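AbyA5 (Verrucosispora maris, PDB 4YWF) is an esterase-like lyase of the alpha/beta-hydrolase superfamily that catalyses acetate elimination in spirotetronate biosynthesis. Local coordinates at residues A[106-111]-A[117-122]. The protein carries 4 engineered substitutions. Residues are numbered along the deposited sequence; the frame is centred on the assembly and turned at random.
Sequences VFDRWR and IERLEL
R111, in the last turn of helix 94-111, reaches across to the residue just before strand 118-124 and gives an N-H of NH1 to the carbonyl oxygen of I117. At 3.2 Å from NH1 to I117 O the bond is fairly long; the oxygen lies in the guanidinium plane, yet the donor stands 29° out of the carbonyl plane. A water bridges R111 O and I117 O, linking I117 O to both side chain and backbone of R111. Alongside these polar links runs an apolar strip: I117 CG2 meets R111 CB at 3.8 Å, while I117 CD1 packs obliquely against CZ3 of the W110 ring at 3.6 Å.

What positions R111 is D108, one turn earlier. The arginine bends at chi2 (94°), turning the guanidinium edge that carries NE and NH2 to the carboxylate, and both nitrogens donate to the single oxygen D108 OD1, at 2.7 Å from R111 NH2. D108 OD2 accepts a weak, 3.4 Å salt-bridge bond from R119 NH1, with the two flat groups 64° apart. W132 on the neighbouring strand 127-134 touches D108, R111 and R119, and meets F107 edge-to-face. An alanine in place of R111 would probably leave D108 OD1 without its two-nitrogen partner and I117 O without its direct side-chain donor.

The contact thus fastens helix 94-111, across a five-residue connection, to one of the two edge strands of the alpha/beta-hydrolase fold's mixed central sheet. With R111 NH2 and R119 NH1 only 4.0 Å apart, the shared carboxylate of D108 probably offsets the repulsion between two arginines.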
# COMPACT_ATOMS: atom_id res chain seq x y z
N VAL A 106 0.55 18.52 -7.14
CA VAL A 106 1.46 18.38 -8.25
C VAL A 106 1.16 17.11 -9.03
O VAL A 106 1.24 17.07 -10.23
CB VAL A 106 2.99 18.44 -7.91
CG1 VAL A 106 3.31 19.80 -7.36
CG2 VAL A 106 3.45 17.37 -6.97
N PHE A 107 0.82 16.03 -8.32
CA PHE A 107 0.40 14.86 -9.01
C PHE A 107 -0.89 15.11 -9.86
O PHE A 107 -0.98 14.64 -11.05
CB PHE A 107 0.24 13.65 -8.10
CG PHE A 107 -0.11 12.44 -8.87
CD1 PHE A 107 0.88 11.74 -9.52
CD2 PHE A 107 -1.44 12.15 -9.12
CE1 PHE A 107 0.57 10.67 -10.36
CE2 PHE A 107 -1.77 11.09 -9.95
CZ PHE A 107 -0.74 10.36 -10.58
N ASP A 108 -1.84 15.83 -9.28
CA ASP A 108 -3.13 16.12 -9.93
C ASP A 108 -2.84 16.87 -11.26
O ASP A 108 -3.47 16.60 -12.29
CB ASP A 108 -4.02 16.95 -9.04
CG ASP A 108 -5.42 17.16 -9.62
OD1 ASP A 108 -5.99 16.40 -10.43
OD2 ASP A 108 -6.01 18.16 -9.24
N ARG A 109 -1.90 17.82 -11.18
CA ARG A 109 -1.44 18.63 -12.28
C ARG A 109 -0.78 17.72 -13.35
O ARG A 109 -1.16 17.76 -14.52
CB ARG A 109 -0.53 19.74 -11.78
N TRP A 110 0.09 16.80 -12.93
CA TRP A 110 0.66 15.85 -13.89
C TRP A 110 -0.34 14.94 -14.61
O TRP A 110 -0.25 14.72 -15.83
CB TRP A 110 1.66 14.94 -13.21
CG TRP A 110 2.25 13.93 -14.14
CD1 TRP A 110 3.29 14.11 -14.97
CD2 TRP A 110 1.88 12.56 -14.26
NE1 TRP A 110 3.58 12.97 -15.62
CE2 TRP A 110 2.74 11.99 -15.20
CE3 TRP A 110 0.90 11.77 -13.66
CZ2 TRP A 110 2.64 10.64 -15.59
CZ3 TRP A 110 0.80 10.45 -14.04
CH2 TRP A 110 1.65 9.90 -15.01
N ARG A 111 -1.20 14.30 -13.84
CA ARG A 111 -2.18 13.39 -14.41
C ARG A 111 -3.15 14.07 -15.34
O ARG A 111 -3.74 13.39 -16.20
CB ARG A 111 -2.96 12.65 -13.32
CG ARG A 111 -3.91 13.54 -12.52
CD ARG A 111 -5.30 13.52 -13.10
NE ARG A 111 -6.14 14.49 -12.41
CZ ARG A 111 -7.45 14.52 -12.46
NH1 ARG A 111 -8.11 13.61 -13.15
NH2 ARG A 111 -8.10 15.41 -11.73
N ILE A 117 -6.43 8.88 -16.68
CA ILE A 117 -6.30 8.93 -15.21
C ILE A 117 -7.38 9.79 -14.62
O ILE A 117 -7.47 10.97 -14.91
CB ILE A 117 -4.92 9.44 -14.69
CG1 ILE A 117 -3.78 8.63 -15.33
CG2 ILE A 117 -4.87 9.32 -13.18
CD1 ILE A 117 -2.40 8.88 -14.73
N GLU A 118 -8.19 9.17 -13.76
CA GLU A 118 -9.33 9.78 -13.15
C GLU A 118 -9.30 9.67 -11.63
O GLU A 118 -8.91 8.68 -11.09
CB GLU A 118 -10.60 9.11 -13.65
CG GLU A 118 -11.90 9.69 -13.13
CD GLU A 118 -13.12 8.99 -13.75
OE1 GLU A 118 -13.01 8.45 -14.89
OE2 GLU A 118 -14.20 8.96 -13.08
N ARG A 119 -9.75 10.71 -10.98
CA ARG A 119 -9.88 10.74 -9.53
C ARG A 119 -11.23 10.21 -9.10
O ARG A 119 -12.27 10.61 -9.64
CB ARG A 119 -9.75 12.20 -9.07
CG ARG A 119 -10.23 12.45 -7.65
CD ARG A 119 -10.12 13.91 -7.28
NE ARG A 119 -8.83 14.13 -6.67
CZ ARG A 119 -8.00 15.12 -6.97
NH1 ARG A 119 -8.35 16.08 -7.84
NH2 ARG A 119 -6.84 15.18 -6.33
N LEU A 120 -11.24 9.32 -8.13
CA LEU A 120 -12.44 8.83 -7.50
C LEU A 120 -12.45 9.38 -6.06
O LEU A 120 -11.47 9.40 -5.39
CB LEU A 120 -12.42 7.32 -7.45
CG LEU A 120 -12.21 6.58 -8.78
CD1 LEU A 120 -12.19 5.07 -8.51
CD2 LEU A 120 -13.32 6.96 -9.76
N GLU A 121 -13.61 9.82 -5.60
CA GLU A 121 -13.79 10.29 -4.21
C GLU A 121 -15.02 9.57 -3.66
O GLU A 121 -16.10 9.64 -4.25
CB GLU A 121 -13.99 11.81 -4.18
CG GLU A 121 -13.77 12.43 -2.79
CD GLU A 121 -13.20 13.87 -2.81
OE1 GLU A 121 -12.55 14.29 -3.80
OE2 GLU A 121 -13.38 14.60 -1.82
N LEU A 122 -14.84 8.83 -2.58
CA LEU A 122 -15.89 8.09 -1.92
C LEU A 122 -16.17 8.73 -0.56
O LEU A 122 -15.35 8.71 0.34
CB LEU A 122 -15.46 6.63 -1.73
CG LEU A 122 -15.16 5.83 -3.02
CD1 LEU A 122 -13.81 6.14 -3.70
CD2 LEU A 122 -15.21 4.35 -2.70
O HOH W 1 -6.41 12.85 -16.68